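Local coordinates for uncharacterized protein PA2218 (Pseudomonas aeruginosa, PDB 2HDW) that is uncharacterised but has an alpha/beta hydrolase fold and is probably a hydrolase, its specific substrate being unknown, at residues F105-E110 with A277-N282; D131-G136 with P148-E153; N144-D149 with L290-M295; M203-R208 with M295-Y300; A244-Y249 with W284-P289. All blocks are in the same frame, centred on the assembly; numbering follows the deposited sequence.

Overall arrangement
The contacts gather where loops leaving the central sheet of an alpha/beta hydrolase core meet the helical insertion between strands 197-201 and 309-314. Contact 3 is central: its centre lies about 10 Å from those of contacts 2 and 4 and about 12 Å from that of contact 5. It shares Pro-148 and Asp-149 with contact 2 and Met-295 with contact 4. Phe-105 of contact 1 reaches Phe-292 of contact 3, Trp-284 of contact 5 and Met-206 of contact 4, while Lys-109 forms a salt bridge with Asp-131 of contact 2. Contacts 4 and 5, about 20 Å apart between centres, do not touch.

Contact 1. Residues F105-E110 with A277-N282; sequences FGAVKE and AVNSGN
With CG beside its own backbone N (chi1 -61°), Asn-279 sets its amide next to the Gly-106 carbonyl and reaches back with ND2 to the carbonyl before it. This brings ND2 within 3.0 Å of Phe-105 O. That oxygen lies close to the amide plane of Asn-279, but the donor itself is tilted 34° from the carbonyl plane. The main chain of the same asparagine serves the next carbonyl along: Asn-279 N donates to Gly-106 O over 2.9 Å. One residue thus grips two successive carbonyls, through its side chain and its backbone. Gly-106, which has no side chain and a positive phi, lets the asparagine come in close, with Asn-279 OD1 3.8 Å from Gly-106 CA. A water joins the two groups a second time, donating to Phe-105 O at 3.0 Å and to Asn-279 OD1 at 2.8 Å. Farther along, the contact turns apolar. Both methyls of Val-108 rest against Ala-277 from one side, CG1 3.9 Å from Ala-277 CA and CG2 4.1 Å from Ala-277 CB. Beyond the contact, the ring of Phe-105 meets those of Trp-284 and Phe-292, and Lys-109 forms salt bridges with Asp-131 and Glu-137. Loop 105-110 follows strand 96-102, in the position that often supplies an oxyanion-hole N-H in alpha/beta hydrolases, although no such role is established here. The chemistry implies a firmly set loop: Asn-279 and the water satisfy buried carbonyls, so the peptide planes around Gly-106 are held against rotation.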
# COMPACT_ATOMS: atom_id res chain seq x y z
N PHE A 105 1.62 4.08 -0.88
CA PHE A 105 2.32 4.55 0.31
C PHE A 105 2.00 6.04 0.46
O PHE A 105 2.38 6.85 -0.39
CB PHE A 105 3.83 4.36 0.12
CG PHE A 105 4.65 4.78 1.30
CD1 PHE A 105 4.74 3.99 2.44
CD2 PHE A 105 5.36 5.98 1.27
CE1 PHE A 105 5.51 4.37 3.52
CE2 PHE A 105 6.14 6.39 2.35
CZ PHE A 105 6.21 5.58 3.48
N GLY A 106 1.31 6.40 1.53
CA GLY A 106 0.95 7.79 1.73
C GLY A 106 -0.47 8.05 1.28
O GLY A 106 -0.92 9.20 1.20
N ALA A 107 -1.19 6.98 0.97
CA ALA A 107 -2.58 7.07 0.53
C ALA A 107 -3.44 6.40 1.60
O ALA A 107 -2.93 5.67 2.44
CB ALA A 107 -2.76 6.36 -0.81
N VAL A 108 -4.74 6.67 1.56
CA VAL A 108 -5.66 6.07 2.52
C VAL A 108 -6.62 5.11 1.81
O VAL A 108 -6.74 5.12 0.58
CB VAL A 108 -6.48 7.13 3.28
CG1 VAL A 108 -5.55 7.93 4.18
CG2 VAL A 108 -7.19 8.06 2.29
N LYS A 109 -7.31 4.30 2.61
CA LYS A 109 -8.24 3.31 2.10
C LYS A 109 -9.36 3.85 1.21
O LYS A 109 -9.94 3.10 0.42
CB LYS A 109 -8.86 2.54 3.27
CG LYS A 109 -9.70 3.40 4.21
CD LYS A 109 -10.06 2.62 5.48
CE LYS A 109 -11.03 3.40 6.37
NZ LYS A 109 -10.53 4.75 6.75
N GLU A 110 -9.68 5.14 1.32
CA GLU A 110 -10.75 5.70 0.50
C GLU A 110 -10.28 5.94 -0.94
O GLU A 110 -11.09 6.24 -1.82
CB GLU A 110 -11.27 7.01 1.10
CG GLU A 110 -11.98 6.85 2.45
CD GLU A 110 -11.02 6.65 3.62
OE1 GLU A 110 -9.79 6.81 3.43
OE2 GLU A 110 -11.49 6.34 4.73
N ALA A 277 -5.27 11.80 3.45
CA ALA A 277 -4.07 11.23 2.83
C ALA A 277 -2.84 12.12 2.90
O ALA A 277 -2.92 13.33 2.68
CB ALA A 277 -4.35 10.86 1.37
N VAL A 278 -1.70 11.50 3.21
CA VAL A 278 -0.42 12.20 3.27
C VAL A 278 -0.15 12.82 1.90
O VAL A 278 0.24 13.99 1.79
CB VAL A 278 0.74 11.23 3.60
CG1 VAL A 278 2.08 11.83 3.13
CG2 VAL A 278 0.79 10.95 5.09
N ASN A 279 -0.37 12.03 0.85
CA ASN A 279 -0.11 12.50 -0.50
C ASN A 279 -1.05 13.60 -0.97
O ASN A 279 -0.73 14.33 -1.91
CB ASN A 279 -0.12 11.32 -1.47
CG ASN A 279 0.96 10.30 -1.13
OD1 ASN A 279 1.97 10.64 -0.51
ND2 ASN A 279 0.76 9.05 -1.55
N SER A 280 -2.20 13.73 -0.32
CA SER A 280 -3.15 14.77 -0.71
C SER A 280 -2.94 16.08 0.05
O SER A 280 -3.79 16.49 0.84
CB SER A 280 -4.60 14.29 -0.52
OG SER A 280 -4.98 13.36 -1.52
N GLY A 281 -1.81 16.73 -0.19
CA GLY A 281 -1.55 18.00 0.46
C GLY A 281 -0.97 17.99 1.87
O GLY A 281 -0.78 19.05 2.47
N ASN A 282 -0.70 16.81 2.41
CA ASN A 282 -0.11 16.73 3.74
C ASN A 282 1.32 16.23 3.63
O ASN A 282 2.01 16.56 2.66
CB ASN A 282 -0.96 15.83 4.65
CG ASN A 282 -2.36 16.38 4.84
OD1 ASN A 282 -3.32 15.88 4.25
ND2 ASN A 282 -2.48 17.42 5.65
O HOH W 1 4.12 9.20 0.43

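Contact 2. Residues D131-G136 with P148-E153; sequences DPSYTG and PDINTE
Ile-150 reaches from the first turn of helix 148-164 toward Ser-133 and Tyr-134, and its two branches divide the work. At CB the side chain forks. The short branch, CG2, rests on Ser-133, 3.8 Å from OG and 3.9 Å from CB. The longer branch leaves CB through CG1, which lies beside the backbone N (chi1 -63°), and runs on fully extended to CD1. That terminal methyl arrives at the edge of the Tyr-134 ring, near its plane, 4.0 Å from CE2 and 3.9 Å from OH; the two side chains cross at about a right angle. Both CB and OG of Ser-133 touch the short-branch methyl; the hydroxyl has its polar partner in Asp-154, one turn farther along the helix. At the other end of the contact Pro-132 packs its CB against the end of Asn-151, whose side chain also lies on Trp-181 and Met-184 of helix 180-191. The loop that receives the helix is a type II beta turn from Pro-132 to Thr-135, with Tyr-134 at its positive-phi third position. Pro-132 O accepts twice from Thr-135, from N at 3.1 Å and from OG1 at 2.8 Å, both donors reaching it from the same face of its plane. This double grip stiffens the turn that displays Ser-133 and Tyr-134. The arrangement belongs to the beta-alpha-beta crossover of the alpha/beta hydrolase fold, in which strand 126-130 leads through a loop into helix 148-164 and on to parallel strand 173-178.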
# COMPACT_ATOMS: atom_id res chain seq x y z
N ASP A 131 -6.00 1.43 6.61
CA ASP A 131 -5.17 2.61 6.75
C ASP A 131 -3.94 2.19 7.57
O ASP A 131 -4.07 1.65 8.67
CB ASP A 131 -5.90 3.74 7.49
CG ASP A 131 -6.92 4.43 6.61
OD1 ASP A 131 -6.72 4.46 5.38
OD2 ASP A 131 -7.91 4.98 7.16
N PRO A 132 -2.74 2.42 7.02
CA PRO A 132 -1.50 2.06 7.71
C PRO A 132 -1.39 2.76 9.06
O PRO A 132 -2.03 3.79 9.29
CB PRO A 132 -0.42 2.53 6.74
CG PRO A 132 -1.08 2.37 5.39
CD PRO A 132 -2.47 2.90 5.65
N SER A 133 -0.58 2.19 9.95
CA SER A 133 -0.35 2.76 11.28
C SER A 133 -0.03 4.26 11.18
O SER A 133 0.65 4.69 10.26
CB SER A 133 0.82 2.05 11.97
OG SER A 133 0.43 0.78 12.49
N TYR A 134 -0.53 5.04 12.14
CA TYR A 134 -0.29 6.48 12.20
C TYR A 134 -0.96 7.32 11.11
O TYR A 134 -0.78 8.54 11.08
CB TYR A 134 1.21 6.78 12.15
CG TYR A 134 2.06 6.08 13.18
CD1 TYR A 134 2.12 6.53 14.50
CD2 TYR A 134 2.83 4.97 12.83
CE1 TYR A 134 2.93 5.89 15.44
CE2 TYR A 134 3.64 4.33 13.75
CZ TYR A 134 3.69 4.79 15.05
OH TYR A 134 4.48 4.12 15.96
N THR A 135 -1.71 6.69 10.21
CA THR A 135 -2.35 7.43 9.12
C THR A 135 -3.85 7.17 8.96
O THR A 135 -4.40 6.25 9.57
CB THR A 135 -1.68 7.12 7.76
OG1 THR A 135 -2.00 5.78 7.36
CG2 THR A 135 -0.17 7.26 7.87
N GLY A 136 -4.50 7.99 8.14
CA GLY A 136 -5.93 7.84 7.91
C GLY A 136 -6.74 7.88 9.18
O GLY A 136 -6.59 8.79 10.00
N PRO A 148 9.41 0.75 7.60
CA PRO A 148 9.27 -0.47 6.79
C PRO A 148 8.89 -1.67 7.64
O PRO A 148 8.18 -2.57 7.19
CB PRO A 148 10.64 -0.62 6.14
CG PRO A 148 11.56 -0.03 7.16
CD PRO A 148 10.81 1.21 7.61
N ASP A 149 9.35 -1.66 8.89
CA ASP A 149 9.07 -2.75 9.83
C ASP A 149 7.61 -2.71 10.25
O ASP A 149 6.87 -3.68 10.05
CB ASP A 149 9.97 -2.61 11.07
CG ASP A 149 9.88 -3.80 12.01
OD1 ASP A 149 8.80 -4.41 12.11
OD2 ASP A 149 10.89 -4.12 12.67
N ILE A 150 7.19 -1.59 10.83
CA ILE A 150 5.82 -1.44 11.30
C ILE A 150 4.80 -1.59 10.17
O ILE A 150 3.76 -2.20 10.34
CB ILE A 150 5.61 -0.06 11.98
CG1 ILE A 150 6.50 0.04 13.22
CG2 ILE A 150 4.14 0.11 12.37
CD1 ILE A 150 6.39 1.38 13.97
N ASN A 151 5.12 -1.03 9.00
CA ASN A 151 4.19 -1.13 7.88
C ASN A 151 4.10 -2.56 7.36
O ASN A 151 3.03 -3.01 6.95
CB ASN A 151 4.60 -0.14 6.77
CG ASN A 151 4.29 1.30 7.15
OD1 ASN A 151 3.40 1.56 7.97
ND2 ASN A 151 4.99 2.25 6.54
N THR A 152 5.22 -3.28 7.38
CA THR A 152 5.17 -4.67 6.94
C THR A 152 4.25 -5.40 7.91
O THR A 152 3.41 -6.21 7.51
CB THR A 152 6.58 -5.30 6.94
OG1 THR A 152 7.36 -4.71 5.89
CG2 THR A 152 6.51 -6.80 6.73
N GLU A 153 4.38 -5.08 9.20
CA GLU A 153 3.53 -5.68 10.23
C GLU A 153 2.04 -5.36 10.01
O GLU A 153 1.18 -6.22 10.21
CB GLU A 153 3.98 -5.19 11.62
CG GLU A 153 2.98 -5.40 12.76
CD GLU A 153 2.52 -6.84 12.91
OE1 GLU A 153 3.31 -7.77 12.64
OE2 GLU A 153 1.35 -7.05 13.32

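Contact 3. Residues N144-D149 with L290-M295; sequences NVASPD and LSFMNM
Ser-147 and Pro-148, at the start of helix 148-164, run past Ser-291 and Phe-292 with CA atoms 5.8 and 6.0 Å apart respectively. The proline ring sits over one face of the Phe-292 ring: its CD lies 3.6 Å from the centroid and only 4° off the ring normal, a well-centred CH-pi contact. Ala-146 meets the same phenyl differently, setting CB at the ring edge, in plane, 3.6 Å from CE2. Face and edge are therefore used by residues two apart in one segment. Pro-148 is pressed from another direction by Ser-291, whose OG, turned between its backbone N and carbonyl carbon (chi1 59°), comes 3.3 Å from Pro-148 CD. Proline CG in turn crosses Met-295 at about a right angle, 4.1 Å from CB. The Ser-291 hydroxyl donates to a water 2.9 Å away, which in turn donates a hydrogen bond to Ala-146 O at 2.7 Å. Ser-147 is the N-cap of the helix, its OG accepting from Ile-150 N and weakly from Asp-149 N. Beyond the two segments, Phe-292 also touches Phe-105, Met-206 and Met-210. The chemistry is thus mainly dispersive. The C-H bonds of CD, next to the proline nitrogen, are probably polarised enough to favour the aromatic face, and the polar link between the segments runs through a water at the side.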
# COMPACT_ATOMS: atom_id res chain seq x y z
N ASN A 144 1.10 10.52 10.93
CA ASN A 144 1.88 10.47 9.71
C ASN A 144 3.38 10.19 9.81
O ASN A 144 4.20 10.96 9.29
CB ASN A 144 1.65 11.75 8.90
CG ASN A 144 0.21 11.89 8.44
OD1 ASN A 144 -0.58 10.95 8.55
ND2 ASN A 144 -0.13 13.07 7.91
N VAL A 145 3.72 9.11 10.49
CA VAL A 145 5.11 8.68 10.59
C VAL A 145 5.04 7.28 9.98
O VAL A 145 3.98 6.65 10.01
CB VAL A 145 5.61 8.64 12.05
CG1 VAL A 145 4.79 7.67 12.87
CG2 VAL A 145 7.09 8.25 12.08
N ALA A 146 6.13 6.79 9.39
CA ALA A 146 6.12 5.47 8.78
C ALA A 146 7.38 4.68 9.09
O ALA A 146 8.36 5.23 9.58
CB ALA A 146 5.95 5.59 7.27
N SER A 147 7.35 3.38 8.79
CA SER A 147 8.48 2.50 9.05
C SER A 147 8.32 1.24 8.21
O SER A 147 7.22 0.70 8.10
CB SER A 147 8.52 2.14 10.54
OG SER A 147 9.06 0.85 10.77
N PRO A 148 9.41 0.75 7.60
CA PRO A 148 9.27 -0.47 6.79
C PRO A 148 8.89 -1.67 7.64
O PRO A 148 8.18 -2.57 7.19
CB PRO A 148 10.64 -0.62 6.14
CG PRO A 148 11.56 -0.03 7.16
CD PRO A 148 10.81 1.21 7.61
N ASP A 149 9.35 -1.66 8.89
CA ASP A 149 9.07 -2.75 9.83
C ASP A 149 7.61 -2.71 10.25
O ASP A 149 6.87 -3.68 10.05
CB ASP A 149 9.97 -2.61 11.07
CG ASP A 149 9.88 -3.80 12.01
OD1 ASP A 149 8.80 -4.41 12.11
OD2 ASP A 149 10.89 -4.12 12.67
N LEU A 290 14.51 8.12 8.16
CA LEU A 290 15.56 7.43 8.91
C LEU A 290 15.46 5.90 8.94
O LEU A 290 16.47 5.21 8.80
CB LEU A 290 15.63 7.97 10.33
CG LEU A 290 16.20 9.39 10.45
CD1 LEU A 290 15.98 9.90 11.85
CD2 LEU A 290 17.69 9.39 10.09
N SER A 291 14.26 5.36 9.13
CA SER A 291 14.11 3.91 9.17
C SER A 291 14.26 3.29 7.79
O SER A 291 15.00 2.32 7.61
CB SER A 291 12.76 3.51 9.78
OG SER A 291 11.68 4.05 9.04
N PHE A 292 13.56 3.86 6.81
CA PHE A 292 13.60 3.38 5.43
C PHE A 292 15.00 3.41 4.82
O PHE A 292 15.37 2.52 4.06
CB PHE A 292 12.65 4.20 4.56
CG PHE A 292 11.20 3.94 4.84
CD1 PHE A 292 10.53 2.90 4.20
CD2 PHE A 292 10.50 4.71 5.77
CE1 PHE A 292 9.18 2.63 4.47
CE2 PHE A 292 9.16 4.46 6.05
CZ PHE A 292 8.50 3.41 5.40
N MET A 293 15.76 4.44 5.16
CA MET A 293 17.11 4.59 4.62
C MET A 293 18.10 3.63 5.28
O MET A 293 19.23 3.45 4.79
CB MET A 293 17.61 6.04 4.84
CG MET A 293 16.80 7.13 4.10
SD MET A 293 17.44 8.84 4.34
CE MET A 293 18.76 8.84 3.20
N ASN A 294 17.68 2.97 6.35
CA ASN A 294 18.56 2.08 7.11
C ASN A 294 18.13 0.62 7.26
O ASN A 294 18.90 -0.21 7.73
CB ASN A 294 18.78 2.71 8.50
CG ASN A 294 19.96 2.12 9.24
OD1 ASN A 294 21.03 1.93 8.67
ND2 ASN A 294 19.78 1.86 10.53
N MET A 295 16.90 0.31 6.84
CA MET A 295 16.38 -1.05 6.98
C MET A 295 15.69 -1.53 5.70
O MET A 295 14.49 -1.34 5.51
CB MET A 295 15.38 -1.10 8.14
CG MET A 295 15.65 -2.22 9.14
SD MET A 295 17.19 -1.98 10.04
CE MET A 295 16.54 -1.51 11.62
O HOH W 2 10.63 6.38 10.42

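Contact 4. Residues M203-R208 with M295-Y300; sequences MYDMTR and MPILTY
Asp-205 brings its carboxylate up against the outer part of Ile-297, with OD1 3.5 Å from CG1 and equally near CD1, the two side chains pointing at one another across the contact. Its other oxygen, OD2, passes Leu-298 CD1 at 3.6 Å, these two side chains running in contrary directions. Apolar surroundings for a carboxylate are made tolerable by the helix it starts. Asp-205 is the N-cap of helix 206-212, and OD1 accepts from Thr-207 OG1 on the syn side at 2.8 Å and from Arg-208 N, above the carboxylate plane, at 3.1 Å; a weaker bond comes from Thr-207 N. Together with the helix end, these donors would stabilise a negative charge here. Thr-207 points its hydroxyl back to the cap (chi1 65°), which leaves its methyl to meet the opposite chain: CG2 lies 3.2 Å from Met-295 O. A water completes the link, donating hydrogen bonds to Asp-205 OD2 at 2.7 Å and to Ile-297 O at 3.0 Å; Thr-207 OG1 also lies near it. Pro-148 packs on Thr-207 and Ile-297 from helix 148-164, while helix 180-191 lies behind Leu-298. The two segments bracket the helical insertion between the sixth and seventh strands of the sheet, 197-201 and 309-314, the place where a lid is commonly inserted in the alpha/beta hydrolase fold.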
# COMPACT_ATOMS: atom_id res chain seq x y z
N MET A 203 4.35 -1.15 -8.32
CA MET A 203 5.09 -1.05 -7.06
C MET A 203 6.32 -0.16 -7.01
O MET A 203 6.93 0.18 -8.03
CB MET A 203 5.51 -2.46 -6.58
CG MET A 203 6.75 -3.05 -7.30
SD MET A 203 7.44 -4.60 -6.56
CE MET A 203 8.50 -3.96 -5.27
N TYR A 204 6.68 0.17 -5.77
CA TYR A 204 7.86 0.95 -5.42
C TYR A 204 8.44 0.11 -4.28
O TYR A 204 7.71 -0.61 -3.60
CB TYR A 204 7.50 2.29 -4.78
CG TYR A 204 7.50 3.53 -5.64
CD1 TYR A 204 6.61 3.68 -6.70
CD2 TYR A 204 8.29 4.63 -5.29
CE1 TYR A 204 6.49 4.88 -7.39
CE2 TYR A 204 8.19 5.84 -5.97
CZ TYR A 204 7.28 5.96 -7.01
OH TYR A 204 7.12 7.18 -7.65
N ASP A 205 9.75 0.19 -4.08
CA ASP A 205 10.37 -0.46 -2.93
C ASP A 205 10.71 0.84 -2.19
O ASP A 205 11.67 1.52 -2.56
CB ASP A 205 11.67 -1.19 -3.32
CG ASP A 205 12.50 -1.58 -2.10
OD1 ASP A 205 12.37 -0.91 -1.06
OD2 ASP A 205 13.31 -2.53 -2.19
N MET A 206 9.91 1.21 -1.19
CA MET A 206 10.16 2.47 -0.49
C MET A 206 11.53 2.63 0.17
O MET A 206 12.01 3.76 0.31
CB MET A 206 9.04 2.76 0.52
CG MET A 206 7.64 3.02 -0.10
SD MET A 206 7.57 4.25 -1.46
CE MET A 206 8.22 5.69 -0.60
N THR A 207 12.18 1.54 0.59
CA THR A 207 13.49 1.68 1.22
C THR A 207 14.51 2.03 0.14
O THR A 207 15.43 2.83 0.37
CB THR A 207 13.95 0.39 1.97
OG1 THR A 207 14.14 -0.69 1.05
CG2 THR A 207 12.92 0.00 3.02
N ARG A 208 14.34 1.46 -1.05
CA ARG A 208 15.24 1.75 -2.15
C ARG A 208 15.08 3.19 -2.63
O ARG A 208 16.07 3.90 -2.81
CB ARG A 208 14.99 0.80 -3.33
CG ARG A 208 15.82 1.11 -4.56
CD ARG A 208 15.43 0.22 -5.74
NE ARG A 208 15.94 -1.14 -5.59
CZ ARG A 208 17.19 -1.51 -5.90
NH1 ARG A 208 18.05 -0.62 -6.38
NH2 ARG A 208 17.57 -2.77 -5.71
N MET A 295 16.90 0.31 6.84
CA MET A 295 16.38 -1.05 6.98
C MET A 295 15.69 -1.53 5.70
O MET A 295 14.49 -1.34 5.51
CB MET A 295 15.38 -1.10 8.14
CG MET A 295 15.65 -2.22 9.14
SD MET A 295 17.19 -1.98 10.04
CE MET A 295 16.54 -1.51 11.62
N PRO A 296 16.46 -2.16 4.79
CA PRO A 296 15.85 -2.63 3.55
C PRO A 296 14.83 -3.75 3.71
O PRO A 296 14.88 -4.54 4.66
CB PRO A 296 17.05 -3.06 2.71
CG PRO A 296 18.04 -3.48 3.73
CD PRO A 296 17.91 -2.42 4.80
N ILE A 297 13.89 -3.79 2.78
CA ILE A 297 12.86 -4.82 2.75
C ILE A 297 13.24 -5.76 1.60
O ILE A 297 14.22 -5.51 0.89
CB ILE A 297 11.47 -4.23 2.46
CG1 ILE A 297 11.51 -3.41 1.17
CG2 ILE A 297 11.01 -3.39 3.65
CD1 ILE A 297 10.13 -3.10 0.58
N LEU A 298 12.48 -6.83 1.44
CA LEU A 298 12.68 -7.83 0.38
C LEU A 298 13.91 -8.72 0.49
O LEU A 298 14.25 -9.43 -0.46
CB LEU A 298 12.69 -7.13 -0.99
CG LEU A 298 11.53 -6.19 -1.29
CD1 LEU A 298 11.66 -5.69 -2.73
CD2 LEU A 298 10.20 -6.90 -1.09
N THR A 299 14.58 -8.70 1.64
CA THR A 299 15.76 -9.54 1.80
C THR A 299 15.45 -11.01 1.52
O THR A 299 16.22 -11.71 0.87
CB THR A 299 16.33 -9.44 3.23
OG1 THR A 299 16.66 -8.08 3.52
CG2 THR A 299 17.61 -10.29 3.36
N TYR A 300 14.31 -11.46 2.03
CA TYR A 300 13.89 -12.85 1.89
C TYR A 300 12.83 -13.10 0.83
O TYR A 300 12.04 -14.05 0.92
CB TYR A 300 13.42 -13.33 3.26
CG TYR A 300 14.49 -13.17 4.32
CD1 TYR A 300 15.52 -14.09 4.42
CD2 TYR A 300 14.50 -12.06 5.18
CE1 TYR A 300 16.55 -13.93 5.35
CE2 TYR A 300 15.52 -11.88 6.11
CZ TYR A 300 16.55 -12.83 6.19
OH TYR A 300 17.58 -12.68 7.08
O HOH W 3 15.37 -3.21 -0.56

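Contact 5. Residues A244-Y249 with W284-P289; sequences AYQPPY and WTMTTP
Two backbone hydrogen bonds flank the pair Tyr-245 and Thr-285, making a single backbone bridge. Gln-246 N donates to Trp-284 O over 3.0 Å, and Met-286 N donates to Ala-244 O at 2.9 Å. Ala-244 O has a second donor, a water 2.8 Å away that also accepts from Thr-287 N, so this carbonyl is met both by Met-286 N and by a water shared with the next residue. Thr-285 N is taken up by the backbone of Asn-144, whereas Trp-284 N is buried here with no partner in the model. Within segment 284-289, Thr-285 OG1 and Thr-288 OG1 share a hydrogen bond of 2.7 Å that braces a type I turn. The side chains fill the flanks. Tyr-245 sets its ring edge against Trp-284 O, brings CE1 3.5 Å from Thr-285 CG2, and sends OH on to the carbonyl of Arg-143. Tyr-249 OH approaches the indole edge of Trp-284 in plane, 3.2 Å from CD1, with the two rings inclined at 77°. Met-286 crosses over the Tyr-245 backbone, its bent tip bringing SD toward Ala-244 CB. The paired loops lie beside helix 220-240, whose Gln-233 touches Ala-244 and Met-286; segment 244-249 leads on to helix 258-267 and segment 284-289 into the short helix 289-292.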
# COMPACT_ATOMS: atom_id res chain seq x y z
N ALA A 244 8.45 17.93 13.30
CA ALA A 244 7.99 18.83 12.25
C ALA A 244 7.62 17.98 11.03
O ALA A 244 8.11 16.86 10.88
CB ALA A 244 9.08 19.82 11.89
N TYR A 245 6.76 18.52 10.17
CA TYR A 245 6.33 17.81 8.97
C TYR A 245 7.00 18.37 7.73
O TYR A 245 7.38 19.54 7.70
CB TYR A 245 4.81 17.87 8.83
CG TYR A 245 4.10 16.99 9.83
CD1 TYR A 245 4.05 15.61 9.65
CD2 TYR A 245 3.58 17.52 11.01
CE1 TYR A 245 3.51 14.77 10.62
CE2 TYR A 245 3.03 16.69 11.99
CZ TYR A 245 3.00 15.32 11.79
OH TYR A 245 2.50 14.49 12.77
N GLN A 246 7.17 17.53 6.72
CA GLN A 246 7.79 17.96 5.47
C GLN A 246 6.81 18.90 4.77
O GLN A 246 5.63 18.97 5.14
CB GLN A 246 8.07 16.74 4.58
CG GLN A 246 8.86 15.65 5.30
CD GLN A 246 9.12 14.44 4.42
OE1 GLN A 246 9.52 13.39 4.92
NE2 GLN A 246 8.92 14.59 3.12
N PRO A 247 7.28 19.66 3.77
CA PRO A 247 6.40 20.59 3.05
C PRO A 247 5.24 19.81 2.41
O PRO A 247 5.39 18.63 2.11
CB PRO A 247 7.33 21.20 2.00
CG PRO A 247 8.66 21.19 2.70
CD PRO A 247 8.68 19.81 3.33
N PRO A 248 4.09 20.47 2.21
CA PRO A 248 2.92 19.81 1.61
C PRO A 248 3.26 18.99 0.36
O PRO A 248 4.01 19.43 -0.50
CB PRO A 248 1.99 20.98 1.29
CG PRO A 248 2.28 21.93 2.41
CD PRO A 248 3.80 21.89 2.48
N TYR A 249 2.68 17.79 0.28
CA TYR A 249 2.91 16.87 -0.82
C TYR A 249 2.08 17.12 -2.08
O TYR A 249 0.91 17.50 -2.01
CB TYR A 249 2.66 15.43 -0.35
CG TYR A 249 3.84 14.77 0.35
CD1 TYR A 249 4.74 15.51 1.12
CD2 TYR A 249 4.04 13.40 0.24
CE1 TYR A 249 5.82 14.89 1.76
CE2 TYR A 249 5.11 12.77 0.87
CZ TYR A 249 5.99 13.52 1.62
OH TYR A 249 7.05 12.88 2.24
N TRP A 284 4.66 13.39 5.57
CA TRP A 284 5.19 12.56 6.64
C TRP A 284 6.03 13.49 7.50
O TRP A 284 6.34 14.62 7.09
CB TRP A 284 6.12 11.47 6.10
CG TRP A 284 5.49 10.52 5.13
CD1 TRP A 284 5.68 10.47 3.78
CD2 TRP A 284 4.56 9.47 5.45
NE1 TRP A 284 4.94 9.45 3.23
CE2 TRP A 284 4.24 8.82 4.23
CE3 TRP A 284 3.97 9.02 6.64
CZ2 TRP A 284 3.36 7.74 4.17
CZ3 TRP A 284 3.09 7.94 6.57
CH2 TRP A 284 2.79 7.32 5.35
N THR A 285 6.41 13.02 8.68
CA THR A 285 7.26 13.81 9.56
C THR A 285 8.58 13.93 8.82
O THR A 285 8.90 13.07 7.99
CB THR A 285 7.53 13.07 10.87
OG1 THR A 285 8.11 11.80 10.57
CG2 THR A 285 6.24 12.87 11.65
N MET A 286 9.33 14.99 9.09
CA MET A 286 10.61 15.19 8.43
C MET A 286 11.59 14.05 8.71
O MET A 286 12.40 13.71 7.85
CB MET A 286 11.23 16.53 8.86
CG MET A 286 10.57 17.76 8.22
SD MET A 286 11.41 19.33 8.61
CE MET A 286 12.76 19.25 7.48
N THR A 287 11.52 13.42 9.88
CA THR A 287 12.45 12.34 10.18
C THR A 287 12.01 10.92 9.80
O THR A 287 12.71 9.95 10.10
CB THR A 287 12.89 12.39 11.67
OG1 THR A 287 11.73 12.39 12.52
CG2 THR A 287 13.70 13.65 11.93
N THR A 288 10.88 10.79 9.12
CA THR A 288 10.38 9.47 8.71
C THR A 288 11.39 8.63 7.92
O THR A 288 11.52 7.43 8.14
CB THR A 288 9.07 9.60 7.88
OG1 THR A 288 7.96 9.75 8.78
CG2 THR A 288 8.85 8.36 7.01
N PRO A 289 12.13 9.25 6.98
CA PRO A 289 13.12 8.52 6.17
C PRO A 289 14.20 7.73 6.92
O PRO A 289 14.76 6.78 6.39
CB PRO A 289 13.72 9.61 5.29
CG PRO A 289 12.59 10.59 5.14
CD PRO A 289 12.04 10.66 6.54
O HOH W 4 10.32 15.39 11.84